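Local atomic coordinates of thermostable monoacylglycerol lipase (Bacillus, PDB entry 4LHE), a protein that probably hydrolyses monoacylglycerols to free fatty acid and glycerol, as a heat-stable esterase of the alpha/beta hydrolase fold. Residues G28-P33 with E160-A165; M36-E41 with A228-D233; L96-T101 with L168-L173; A121-P126 with A204-Q209; G146-N151 with D194-V199. All blocks are in the same frame, centred on the assembly; numbering follows the deposited sequence.

Interaction 1: residues G28-P33 with E160-A165; sequences GFTGTP and EKTPTA. With SO4 (sulfate ion), chain D.
Thr30 grips sulfate oxygen O1 twice: its backbone N stands 2.7 Å from O1 in a nearly straight bond (174°), and its OG1 lies 2.9 Å from the same O1. The side-chain bond depends on chi1 of 63°, which sets OG1 between the backbone N and the carbonyl carbon and turns it to the sulfate. One residue earlier, Phe29 N donates to sulfate O4 at 2.9 Å. The anion, probably from the crystallisation liquor, also bonds Ser97 and His226, consistent with Phe29 N lining an oxyanion hole, as in other alpha/beta hydrolases. The Phe29 ring reaches out with CG anti to the backbone N (chi1 174°) and meets Thr162 of the 160-165 segment at its edge, near the ring plane: Phe29 CE2 lies 3.5 Å from Thr162 CG2, and Phe29 CZ 3.8 Å from it. The two side chains come from opposite directions. Thr162 OG1 lies 4.3 Å from the Thr30 CG2 methyl, a loose approach, and is hydrogen-bonded to Ser144 OG. Beyond it, Phe29 packs on Met65 of helix 62-67 and on Leu167 and Leu170 of helix 164-179, while Thr162 sits on strand 161-163, paired with strand 141-143.

Interaction 2: residues M36-E41 with A228-D233; sequences MRPLAE and ATLDYD
Thr229 of the 228-233 loop presses its methyl into the start of helix 37-45, an apolar contact between two connections of the alpha/beta hydrolase fold. Thr229 CG2 lies 3.9 Å from Met36 SD and 4.0 Å from Leu39 CD2, so one methyl is shared by a thioether and an isobutyl group. Leu39, crossing the threonine at about a right angle, also brings CD1 to 4.0 Å from the backbone oxygen of Thr229. Pro38 CG touches Leu230 CD2 more loosely, at 4.3 Å. Met36 reaches the threonine with its sulfur because its chain bends at both chi2 (-61°) and chi3 (-79°), folding it back from a CB that points away. Further out, Leu39 is backed by Ile237 and Ile238 of helix 234-247, and Met36 and Leu39 both rest on Leu25 of strand 21-26. Met36 SD also packs on Leu96, in the probable nucleophile elbow. The polar atoms of Thr229 are held by neighbours: Thr229 O accepts a bond from Gln234 NE2, and Thr229 OG1, set between the backbone N and the carbonyl carbon by a chi1 of 53°, is hydrogen-bonded to Ser35 O.

Interaction 3: residues L96-T101 with L168-L173; sequences LSMGGT and LQLARL. With SO4 (sulfate ion), chain D.
Met98, one residue past Ser97 at the probable nucleophile elbow (GxSxG), opens helix 98-109 and packs against helix 164-179. The contact across the segments is apolar. Met98 extends with CG anti to the backbone N (chi1 -167°) and bends only at its end, and its SD lies 3.7 Å from Leu170 CD1. The same thioether arm, at CG, comes to 4.1 Å from Leu173 CD2; it crosses Leu170 obliquely and Leu173 at about a right angle, touching both leucines. One turn on, Thr101 CG2 slides past Leu173 in the opposite direction, 4.0 Å from Leu173 CG, while its hydroxyl bonds Ala122 O. Cutting Met98 back to an alanine would probably leave Leu170 CD1 without its partner across the contact and open a gap beside Leu173 CD2. Leu173 rests further on Leu102 and Tyr105, and Trp73 of helix 70-87 touches Met98. The polar contacts with the sulfate come from the elbow. Ser97 has the strained backbone usual for such a nucleophile (phi 51°, psi -134°), and the helix begins right after it. The sulfate, also bonded by His226, occupies the probable active site: Met98 N donates to its O4 only weakly, at 3.3 Å, whereas Ser97 OG bonds the same O4 at 2.8 Å.

Interaction 4: residues A121-P126 with A204-Q209; sequences AAVDIP and ADIIFQ
Ile206 and Ile207 share one first torsion, chi1 -60° and -69°, which places CG2 anti to the backbone N and CG1 beside that N, and in this setting both isoleucines meet the 121-126 loop. Their helix, 202-210, is the connection of a beta-alpha-beta crossover between the parallel strands 188-193 and 216-221 of the alpha/beta hydrolase sheet. Val123 serves both with its two methyls: CG1 lies 3.8 Å from Ile206 CG2, sliding past it in the opposite direction, while CG2 comes to 4.0 Å from Ile207 CG1. Its chi1 of 142° is well away from a staggered position, and at this setting each methyl meets a different isoleucine. No hydrogen bond joins the two segments themselves, but Asn203, at the start of the helix, fixes the loop through OD1, which accepts from the N of Val123 and of Asp124. Behind the contact Leu104 of helix 98-109 touches Ala121, Val123 and Ile207, and Ile190 of strand 188-193 also touches Ile207. Lys178 of helix 164-179 touches Val123 and Ile206. At the inner end, the CD1 methyl of Ile207 closes on Ala121, 3.7 Å from its CB and 4.1 Å from its backbone oxygen.

Interaction 5: residues G146-N151 with D194-V199; sequences GSDLKN and DEDHVV
Asp148 holds His197 with both carboxylate oxygens. Ring atom ND1 of His197 donates to Asp148 OD1 at 2.5 Å in a fairly straight bond (165°) that lies in the imidazole plane and meets the oxygen on its syn side, although ring and carboxylate planes stand 48° apart. The backbone N of His197 donates to Asp148 OD2 at 2.8 Å, nearly in line with the C-O bond, and His226 N is a second donor to OD2. CG of Asp148 is anti to its backbone N (chi1 -169°), which carries the carboxylate across to this turn. With an alanine in place of Asp148, His197 would probably lose the clamp on its ring and backbone, its side chain would be set freer to turn, and His226 N would lack this acceptor. Next to the clamp, Asp196 OD1 accepts from Val198 N and Val199 N, 2.7 Å each, the first an Asx turn, the two together an Asx motif, while its OD2 bonds His226 ND1. The backbone oxygen of Glu195 sits 3.1 Å above the centre of the His197 ring, and Tyr225 meets the ring edge-to-face. Packing is slight: Asp148 CB lies 3.9 Å from Val198 CG2. The arrangement is consistent with the acid loop of a Ser-His-Asp triad, Asp196 being the probable acid.

How the interactions relate
The first segments come in the order of interactions 1, 2, 3, 4 and 5 along the chain. Interactions 3, 4 and 5 all fall within the span bridged by interaction 2, the longest of the set. Interactions 1 and 3 both use helix 164-179 and touch one sulfate, with centres about 11 Å apart; interactions 3 and 4 are equally close, joined through Thr101 and Ala122. Interactions 2 and 5 lie about 14 Å apart and meet where Asp231 binds the backbone of Lys150 and Asn151. Interactions 2 and 4, with centres about 21 Å apart, do not touch. Most of the segments lie on loops and helices that follow strands of the one mixed sheet, around the strand ends with the probable triad.

Interaction 1: residues G28-P33 with E160-A165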
# COMPACT_ATOMS: atom_id res chain seq x y z
N GLY A 28 1.44 -2.85 -2.95
CA GLY A 28 1.92 -3.69 -1.86
C GLY A 28 3.23 -4.45 -2.09
O GLY A 28 3.89 -4.27 -3.10
N PHE A 29 3.56 -5.31 -1.13
CA PHE A 29 4.84 -6.04 -1.06
C PHE A 29 5.08 -7.02 -2.20
O PHE A 29 6.13 -7.01 -2.82
CB PHE A 29 4.91 -6.76 0.29
CG PHE A 29 6.11 -7.67 0.47
CD1 PHE A 29 7.36 -7.15 0.82
CD2 PHE A 29 5.97 -9.05 0.37
CE1 PHE A 29 8.45 -7.98 1.03
CE2 PHE A 29 7.06 -9.90 0.58
CZ PHE A 29 8.30 -9.36 0.91
N THR A 30 4.11 -7.87 -2.49
CA THR A 30 4.28 -8.77 -3.63
C THR A 30 4.06 -8.07 -5.00
O THR A 30 4.65 -8.46 -6.02
CB THR A 30 3.41 -10.02 -3.48
OG1 THR A 30 2.02 -9.65 -3.46
CG2 THR A 30 3.73 -10.73 -2.16
N GLY A 31 3.26 -7.01 -5.00
CA GLY A 31 2.63 -6.51 -6.22
C GLY A 31 3.29 -5.42 -7.04
O GLY A 31 4.52 -5.25 -7.02
N THR A 32 2.46 -4.70 -7.80
CA THR A 32 2.93 -3.71 -8.78
C THR A 32 1.88 -2.63 -8.83
O THR A 32 0.83 -2.78 -8.21
CB THR A 32 3.06 -4.32 -10.19
OG1 THR A 32 1.75 -4.54 -10.75
CG2 THR A 32 3.87 -5.63 -10.18
N PRO A 33 2.13 -1.53 -9.57
CA PRO A 33 1.06 -0.56 -9.77
C PRO A 33 -0.27 -1.12 -10.31
O PRO A 33 -1.29 -0.44 -10.20
CB PRO A 33 1.68 0.40 -10.81
CG PRO A 33 3.10 0.45 -10.39
CD PRO A 33 3.44 -0.97 -9.97
N GLU A 160 6.12 -15.06 -8.35
CA GLU A 160 5.75 -16.41 -7.91
C GLU A 160 6.62 -16.89 -6.75
O GLU A 160 6.28 -17.87 -6.07
CB GLU A 160 5.84 -17.40 -9.07
CG GLU A 160 4.87 -18.56 -8.95
CD GLU A 160 3.99 -18.68 -10.18
OE1 GLU A 160 4.34 -19.49 -11.07
OE2 GLU A 160 2.97 -17.97 -10.25
N LYS A 161 7.74 -16.21 -6.52
CA LYS A 161 8.60 -16.50 -5.37
C LYS A 161 8.89 -15.21 -4.59
O LYS A 161 9.03 -14.13 -5.17
CB LYS A 161 9.90 -17.19 -5.82
CG LYS A 161 9.86 -18.71 -5.69
CD LYS A 161 11.15 -19.38 -6.18
CE LYS A 161 11.36 -20.77 -5.55
NZ LYS A 161 12.68 -21.39 -5.91
N THR A 162 8.96 -15.33 -3.26
CA THR A 162 9.27 -14.19 -2.41
C THR A 162 10.60 -14.42 -1.73
O THR A 162 10.79 -15.44 -1.07
CB THR A 162 8.19 -13.98 -1.35
OG1 THR A 162 6.95 -13.63 -1.98
CG2 THR A 162 8.58 -12.87 -0.40
N PRO A 163 11.55 -13.49 -1.90
CA PRO A 163 12.87 -13.59 -1.27
C PRO A 163 12.71 -13.44 0.22
O PRO A 163 11.99 -12.54 0.67
CB PRO A 163 13.63 -12.39 -1.85
CG PRO A 163 12.90 -12.05 -3.09
CD PRO A 163 11.46 -12.31 -2.78
N THR A 164 13.35 -14.32 0.99
CA THR A 164 13.13 -14.30 2.42
C THR A 164 13.91 -13.16 3.03
O THR A 164 13.58 -12.67 4.12
CB THR A 164 13.44 -15.66 3.09
OG1 THR A 164 14.85 -15.88 3.12
CG2 THR A 164 12.81 -16.77 2.30
N ALA A 165 14.93 -12.70 2.32
CA ALA A 165 15.63 -11.50 2.71
C ALA A 165 14.66 -10.31 2.70
O ALA A 165 14.78 -9.40 3.53
CB ALA A 165 16.78 -11.24 1.76
S SO4 D . 0.73 -7.36 -0.29
O1 SO4 D . 1.74 -8.02 -1.12
O2 SO4 D . -0.30 -6.76 -1.15
O3 SO4 D . 0.10 -8.36 0.57
O4 SO4 D . 1.42 -6.38 0.55

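Interaction 2: residues M36-E41 with A228-D233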
# COMPACT_ATOMS: atom_id res chain seq x y z
N MET A 36 -3.23 -0.99 -7.95
CA MET A 36 -3.73 0.34 -7.59
C MET A 36 -4.26 1.17 -8.76
O MET A 36 -4.87 2.19 -8.55
CB MET A 36 -2.67 1.16 -6.84
CG MET A 36 -2.14 0.52 -5.56
SD MET A 36 -3.40 0.26 -4.30
CE MET A 36 -3.57 1.90 -3.60
N ARG A 37 -4.03 0.72 -9.99
CA ARG A 37 -4.41 1.51 -11.17
C ARG A 37 -5.91 1.86 -11.32
O ARG A 37 -6.24 2.95 -11.80
CB ARG A 37 -3.89 0.83 -12.46
CG ARG A 37 -4.15 1.66 -13.73
CD ARG A 37 -3.57 1.00 -14.99
NE ARG A 37 -2.28 0.40 -14.70
CZ ARG A 37 -1.10 1.00 -14.85
NH1 ARG A 37 -1.04 2.24 -15.31
NH2 ARG A 37 0.02 0.34 -14.52
N PRO A 38 -6.82 0.95 -10.92
CA PRO A 38 -8.20 1.39 -11.13
C PRO A 38 -8.58 2.54 -10.21
O PRO A 38 -9.38 3.40 -10.60
CB PRO A 38 -9.03 0.15 -10.80
CG PRO A 38 -8.13 -0.98 -11.15
CD PRO A 38 -6.73 -0.51 -10.76
N LEU A 39 -8.03 2.55 -9.00
CA LEU A 39 -8.22 3.69 -8.11
C LEU A 39 -7.60 4.95 -8.71
O LEU A 39 -8.25 6.00 -8.79
CB LEU A 39 -7.59 3.41 -6.72
CG LEU A 39 -8.42 2.63 -5.71
CD1 LEU A 39 -8.79 1.27 -6.23
CD2 LEU A 39 -7.65 2.48 -4.39
N ALA A 40 -6.33 4.85 -9.13
CA ALA A 40 -5.61 6.00 -9.66
C ALA A 40 -6.35 6.64 -10.84
O ALA A 40 -6.49 7.88 -10.92
CB ALA A 40 -4.22 5.58 -10.07
N GLU A 41 -6.83 5.80 -11.76
CA GLU A 41 -7.57 6.27 -12.92
C GLU A 41 -8.89 6.95 -12.55
O GLU A 41 -9.19 8.03 -13.07
CB GLU A 41 -7.77 5.15 -13.96
CG GLU A 41 -6.44 4.72 -14.62
CD GLU A 41 -6.61 3.58 -15.63
OE1 GLU A 41 -7.76 3.20 -15.94
OE2 GLU A 41 -5.58 3.07 -16.14
N ALA A 228 -8.15 -6.09 -2.00
CA ALA A 228 -9.48 -5.46 -2.07
C ALA A 228 -9.62 -4.44 -3.22
O ALA A 228 -10.72 -4.21 -3.72
CB ALA A 228 -9.81 -4.82 -0.71
N THR A 229 -8.51 -3.83 -3.62
CA THR A 229 -8.50 -2.78 -4.65
C THR A 229 -8.85 -3.34 -6.02
O THR A 229 -9.24 -2.60 -6.93
CB THR A 229 -7.13 -2.10 -4.72
OG1 THR A 229 -6.12 -3.10 -4.89
CG2 THR A 229 -6.85 -1.32 -3.43
N LEU A 230 -8.70 -4.65 -6.18
CA LEU A 230 -9.04 -5.31 -7.43
C LEU A 230 -10.28 -6.18 -7.27
O LEU A 230 -10.77 -6.76 -8.25
CB LEU A 230 -7.89 -6.20 -7.88
CG LEU A 230 -6.54 -5.58 -8.27
CD1 LEU A 230 -5.57 -6.70 -8.65
CD2 LEU A 230 -6.72 -4.65 -9.40
N ASP A 231 -10.78 -6.29 -6.04
CA ASP A 231 -11.86 -7.24 -5.72
C ASP A 231 -13.25 -6.62 -5.89
O ASP A 231 -13.38 -5.49 -6.40
CB ASP A 231 -11.69 -7.77 -4.29
CG ASP A 231 -11.96 -9.26 -4.18
OD1 ASP A 231 -12.66 -9.83 -5.06
OD2 ASP A 231 -11.45 -9.88 -3.21
N TYR A 232 -14.28 -7.34 -5.47
CA TYR A 232 -15.66 -6.87 -5.66
C TYR A 232 -15.99 -5.54 -4.97
O TYR A 232 -16.86 -4.80 -5.42
CB TYR A 232 -16.67 -7.95 -5.24
CG TYR A 232 -16.72 -9.16 -6.14
CD1 TYR A 232 -17.09 -9.05 -7.48
CD2 TYR A 232 -16.42 -10.43 -5.65
CE1 TYR A 232 -17.15 -10.17 -8.30
CE2 TYR A 232 -16.46 -11.54 -6.46
CZ TYR A 232 -16.83 -11.41 -7.78
OH TYR A 232 -16.88 -12.53 -8.58
N ASP A 233 -15.29 -5.23 -3.88
CA ASP A 233 -15.55 -3.97 -3.20
C ASP A 233 -14.79 -2.78 -3.80
O ASP A 233 -14.81 -1.71 -3.21
CB ASP A 233 -15.29 -4.09 -1.69
CG ASP A 233 -16.31 -4.98 -0.98
OD1 ASP A 233 -17.52 -4.72 -1.13
OD2 ASP A 233 -15.90 -5.94 -0.28

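Interaction 3: residues L96-T101 with L168-L173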
# COMPACT_ATOMS: atom_id res chain seq x y z
N LEU A 96 -2.33 -0.20 -0.52
CA LEU A 96 -2.79 -1.55 -0.20
C LEU A 96 -1.75 -2.35 0.58
O LEU A 96 -0.59 -2.43 0.18
CB LEU A 96 -3.12 -2.28 -1.50
CG LEU A 96 -3.49 -3.76 -1.36
CD1 LEU A 96 -4.81 -3.91 -0.60
CD2 LEU A 96 -3.57 -4.38 -2.75
N SER A 97 -2.17 -2.95 1.69
CA SER A 97 -1.30 -3.85 2.44
C SER A 97 0.01 -3.08 2.68
O SER A 97 -0.06 -1.90 3.04
CB SER A 97 -1.11 -5.16 1.70
OG SER A 97 -0.49 -6.12 2.55
N MET A 98 1.18 -3.70 2.47
CA MET A 98 2.44 -2.93 2.58
C MET A 98 2.39 -1.48 2.08
O MET A 98 3.08 -0.59 2.60
CB MET A 98 3.66 -3.63 1.97
CG MET A 98 4.98 -2.97 2.39
SD MET A 98 6.53 -3.53 1.64
CE MET A 98 6.38 -2.85 0.01
N GLY A 99 1.57 -1.22 1.07
CA GLY A 99 1.41 0.16 0.61
C GLY A 99 0.68 0.94 1.68
O GLY A 99 0.83 2.17 1.81
N GLY A 100 -0.14 0.23 2.46
CA GLY A 100 -0.79 0.82 3.62
C GLY A 100 0.17 1.06 4.76
O GLY A 100 0.05 2.04 5.50
N THR A 101 1.15 0.17 4.91
CA THR A 101 2.18 0.37 5.91
C THR A 101 3.00 1.61 5.54
O THR A 101 3.36 2.43 6.40
CB THR A 101 3.11 -0.85 6.00
OG1 THR A 101 2.33 -2.03 6.21
CG2 THR A 101 4.10 -0.69 7.14
N LEU A 168 12.35 -10.19 5.80
CA LEU A 168 13.04 -9.59 6.93
C LEU A 168 12.88 -8.08 6.87
O LEU A 168 12.60 -7.43 7.90
CB LEU A 168 14.53 -9.95 6.92
CG LEU A 168 15.06 -11.18 7.67
CD1 LEU A 168 14.04 -11.74 8.66
CD2 LEU A 168 15.52 -12.26 6.72
N GLN A 169 13.06 -7.53 5.67
CA GLN A 169 12.98 -6.08 5.46
C GLN A 169 11.58 -5.58 5.79
O GLN A 169 11.41 -4.53 6.44
CB GLN A 169 13.34 -5.73 4.02
CG GLN A 169 14.81 -5.94 3.67
CD GLN A 169 15.71 -4.88 4.27
OE1 GLN A 169 15.28 -3.75 4.50
NE2 GLN A 169 16.98 -5.23 4.50
N LEU A 170 10.59 -6.34 5.34
CA LEU A 170 9.17 -6.04 5.58
C LEU A 170 8.79 -6.03 7.06
O LEU A 170 7.99 -5.20 7.51
CB LEU A 170 8.31 -7.07 4.84
CG LEU A 170 6.81 -6.94 5.09
CD1 LEU A 170 6.32 -5.53 4.71
CD2 LEU A 170 6.04 -8.01 4.35
N ALA A 171 9.36 -6.97 7.82
CA ALA A 171 9.10 -7.05 9.26
C ALA A 171 9.70 -5.83 9.96
O ALA A 171 9.12 -5.29 10.90
CB ALA A 171 9.69 -8.33 9.83
N ARG A 172 10.87 -5.40 9.49
CA ARG A 172 11.52 -4.20 10.03
C ARG A 172 10.74 -2.92 9.75
O ARG A 172 10.64 -2.05 10.60
CB ARG A 172 12.94 -4.07 9.50
CG ARG A 172 13.91 -5.09 10.08
CD ARG A 172 15.32 -4.53 10.11
NE ARG A 172 15.93 -4.51 8.79
CZ ARG A 172 16.89 -3.67 8.43
NH1 ARG A 172 17.34 -2.76 9.28
NH2 ARG A 172 17.40 -3.74 7.20
N LEU A 173 10.22 -2.81 8.53
CA LEU A 173 9.35 -1.70 8.16
C LEU A 173 8.09 -1.66 9.03
O LEU A 173 7.70 -0.58 9.49
CB LEU A 173 8.96 -1.80 6.68
CG LEU A 173 7.98 -0.76 6.14
CD1 LEU A 173 8.52 0.61 6.38
CD2 LEU A 173 7.72 -0.99 4.66
S SO4 D . 0.73 -7.36 -0.29
O1 SO4 D . 1.74 -8.02 -1.12
O2 SO4 D . -0.30 -6.76 -1.15
O3 SO4 D . 0.10 -8.36 0.57
O4 SO4 D . 1.42 -6.38 0.55

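Interaction 4: residues A121-P126 with A204-Q209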
# COMPACT_ATOMS: atom_id res chain seq x y z
N ALA A 121 -3.87 -2.50 5.57
CA ALA A 121 -2.50 -2.16 5.94
C ALA A 121 -1.94 -3.15 6.96
O ALA A 121 -2.66 -3.59 7.87
CB ALA A 121 -2.43 -0.75 6.48
N ALA A 122 -0.67 -3.49 6.78
CA ALA A 122 0.03 -4.46 7.61
C ALA A 122 0.91 -3.77 8.65
O ALA A 122 1.79 -2.98 8.29
CB ALA A 122 0.88 -5.37 6.73
N VAL A 123 0.68 -4.08 9.92
CA VAL A 123 1.38 -3.42 11.03
C VAL A 123 1.96 -4.42 12.04
O VAL A 123 2.99 -4.16 12.68
CB VAL A 123 0.44 -2.37 11.70
CG1 VAL A 123 0.61 -2.34 13.20
CG2 VAL A 123 0.67 -0.98 11.09
N ASP A 124 1.32 -5.58 12.15
CA ASP A 124 1.82 -6.64 13.03
C ASP A 124 1.41 -8.03 12.51
O ASP A 124 0.32 -8.51 12.80
CB ASP A 124 1.28 -6.42 14.46
CG ASP A 124 1.70 -7.53 15.43
OD1 ASP A 124 2.84 -8.03 15.32
OD2 ASP A 124 0.88 -7.88 16.31
N ILE A 125 2.28 -8.67 11.73
CA ILE A 125 1.98 -10.01 11.20
C ILE A 125 2.68 -11.12 11.97
O ILE A 125 3.90 -11.27 11.88
CB ILE A 125 2.35 -10.16 9.70
CG1 ILE A 125 1.69 -9.07 8.84
CG2 ILE A 125 1.95 -11.54 9.19
CD1 ILE A 125 1.74 -9.39 7.35
N PRO A 126 1.90 -11.90 12.74
CA PRO A 126 2.37 -13.09 13.46
C PRO A 126 3.08 -14.05 12.51
O PRO A 126 4.28 -14.29 12.65
CB PRO A 126 1.06 -13.74 13.95
CG PRO A 126 -0.05 -13.06 13.16
CD PRO A 126 0.46 -11.68 12.95
N ALA A 204 -6.44 -3.27 11.67
CA ALA A 204 -7.27 -2.07 11.59
C ALA A 204 -7.42 -1.41 12.96
O ALA A 204 -7.27 -0.19 13.10
CB ALA A 204 -8.63 -2.43 11.03
N ASP A 205 -7.71 -2.23 13.96
CA ASP A 205 -7.90 -1.74 15.33
C ASP A 205 -6.62 -1.18 15.93
O ASP A 205 -6.65 -0.15 16.61
CB ASP A 205 -8.48 -2.86 16.20
CG ASP A 205 -9.84 -3.30 15.73
OD1 ASP A 205 -10.70 -2.42 15.53
OD2 ASP A 205 -10.07 -4.52 15.55
N ILE A 206 -5.49 -1.83 15.67
CA ILE A 206 -4.19 -1.36 16.14
C ILE A 206 -3.82 -0.01 15.52
O ILE A 206 -3.27 0.88 16.19
CB ILE A 206 -3.09 -2.39 15.82
CG1 ILE A 206 -3.41 -3.72 16.51
CG2 ILE A 206 -1.72 -1.86 16.21
CD1 ILE A 206 -2.76 -4.96 15.86
N ILE A 207 -4.10 0.13 14.22
CA ILE A 207 -3.90 1.39 13.54
C ILE A 207 -4.82 2.44 14.16
O ILE A 207 -4.37 3.52 14.56
CB ILE A 207 -4.16 1.24 12.01
CG1 ILE A 207 -3.07 0.37 11.39
CG2 ILE A 207 -4.23 2.61 11.33
CD1 ILE A 207 -3.38 -0.12 9.97
N PHE A 208 -6.10 2.09 14.28
CA PHE A 208 -7.11 3.00 14.82
C PHE A 208 -6.77 3.49 16.24
O PHE A 208 -6.94 4.67 16.56
CB PHE A 208 -8.49 2.33 14.77
CG PHE A 208 -9.62 3.21 15.24
CD1 PHE A 208 -10.37 3.95 14.34
CD2 PHE A 208 -9.95 3.27 16.59
CE1 PHE A 208 -11.42 4.75 14.77
CE2 PHE A 208 -11.00 4.07 17.03
CZ PHE A 208 -11.73 4.81 16.13
N GLN A 209 -6.26 2.59 17.08
CA GLN A 209 -5.94 2.98 18.45
C GLN A 209 -4.61 3.72 18.52
O GLN A 209 -4.46 4.67 19.30
CB GLN A 209 -5.96 1.77 19.40
CG GLN A 209 -7.31 1.03 19.48
CD GLN A 209 -8.49 1.91 19.90
OE1 GLN A 209 -8.32 3.03 20.39
NE2 GLN A 209 -9.71 1.39 19.73

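Interaction 5: residues G146-N151 with D194-V199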
# COMPACT_ATOMS: atom_id res chain seq x y z
N GLY A 146 -0.27 -17.57 -4.10
CA GLY A 146 -1.27 -17.12 -5.06
C GLY A 146 -2.02 -15.93 -4.50
O GLY A 146 -1.81 -15.55 -3.35
N SER A 147 -2.91 -15.34 -5.29
CA SER A 147 -3.59 -14.13 -4.86
C SER A 147 -4.76 -14.43 -3.94
O SER A 147 -5.62 -15.26 -4.28
CB SER A 147 -4.09 -13.32 -6.05
OG SER A 147 -3.03 -13.00 -6.93
N ASP A 148 -4.82 -13.76 -2.79
CA ASP A 148 -6.03 -13.79 -1.99
C ASP A 148 -7.01 -12.77 -2.53
O ASP A 148 -7.13 -11.66 -1.99
CB ASP A 148 -5.75 -13.50 -0.52
CG ASP A 148 -6.94 -13.79 0.37
OD1 ASP A 148 -7.77 -14.64 -0.01
OD2 ASP A 148 -7.05 -13.18 1.46
N LEU A 149 -7.71 -13.16 -3.59
CA LEU A 149 -8.64 -12.30 -4.33
C LEU A 149 -9.89 -13.12 -4.62
O LEU A 149 -9.79 -14.25 -5.09
CB LEU A 149 -8.01 -11.89 -5.66
CG LEU A 149 -7.96 -10.43 -6.09
CD1 LEU A 149 -7.23 -10.33 -7.44
CD2 LEU A 149 -9.33 -9.83 -6.18
N LYS A 150 -11.06 -12.56 -4.34
CA LYS A 150 -12.28 -13.34 -4.52
C LYS A 150 -12.71 -13.40 -5.99
O LYS A 150 -12.84 -14.49 -6.56
CB LYS A 150 -13.40 -12.77 -3.65
CG LYS A 150 -14.56 -13.72 -3.46
CD LYS A 150 -15.83 -12.97 -3.20
CE LYS A 150 -16.35 -13.17 -1.79
NZ LYS A 150 -17.84 -13.08 -1.77
N ASN A 151 -12.92 -12.23 -6.59
CA ASN A 151 -13.24 -12.09 -8.01
C ASN A 151 -12.21 -12.80 -8.88
O ASN A 151 -11.04 -12.44 -8.88
CB ASN A 151 -13.30 -10.60 -8.35
CG ASN A 151 -13.82 -10.31 -9.74
OD1 ASN A 151 -14.22 -11.21 -10.48
ND2 ASN A 151 -13.80 -9.03 -10.11
N ASP A 194 -13.12 -8.09 5.77
CA ASP A 194 -13.52 -9.09 6.77
C ASP A 194 -12.77 -10.38 6.53
O ASP A 194 -12.23 -10.99 7.45
CB ASP A 194 -15.02 -9.39 6.69
CG ASP A 194 -15.88 -8.27 7.21
OD1 ASP A 194 -15.38 -7.46 8.01
OD2 ASP A 194 -17.07 -8.20 6.83
N GLU A 195 -12.75 -10.79 5.27
CA GLU A 195 -12.14 -12.06 4.90
C GLU A 195 -10.74 -11.93 4.29
O GLU A 195 -10.39 -12.66 3.36
CB GLU A 195 -13.08 -12.83 3.96
CG GLU A 195 -14.45 -13.15 4.58
CD GLU A 195 -15.31 -14.07 3.71
OE1 GLU A 195 -14.92 -15.25 3.51
OE2 GLU A 195 -16.38 -13.62 3.23
N ASP A 196 -9.94 -11.00 4.82
CA ASP A 196 -8.52 -10.96 4.50
C ASP A 196 -7.88 -12.21 5.10
O ASP A 196 -8.01 -12.44 6.31
CB ASP A 196 -7.87 -9.71 5.12
CG ASP A 196 -6.49 -9.41 4.53
OD1 ASP A 196 -5.68 -10.35 4.40
OD2 ASP A 196 -6.22 -8.22 4.20
N HIS A 197 -7.22 -13.02 4.26
CA HIS A 197 -6.51 -14.23 4.70
C HIS A 197 -4.99 -14.04 4.71
O HIS A 197 -4.24 -15.01 4.83
CB HIS A 197 -6.84 -15.44 3.80
CG HIS A 197 -8.29 -15.60 3.47
ND1 HIS A 197 -8.79 -15.38 2.20
CD2 HIS A 197 -9.34 -15.99 4.23
CE1 HIS A 197 -10.10 -15.61 2.20
NE2 HIS A 197 -10.46 -15.98 3.42
N VAL A 198 -4.55 -12.79 4.57
CA VAL A 198 -3.12 -12.47 4.55
C VAL A 198 -2.74 -11.58 5.73
O VAL A 198 -1.83 -11.91 6.49
CB VAL A 198 -2.70 -11.76 3.24
CG1 VAL A 198 -1.23 -11.39 3.28
CG2 VAL A 198 -2.99 -12.65 2.05
N VAL A 199 -3.43 -10.45 5.86
CA VAL A 199 -3.23 -9.51 6.96
C VAL A 199 -4.44 -9.59 7.87
O VAL A 199 -5.57 -9.46 7.41
CB VAL A 199 -3.06 -8.05 6.43
CG1 VAL A 199 -3.01 -7.06 7.58
CG2 VAL A 199 -1.79 -7.94 5.59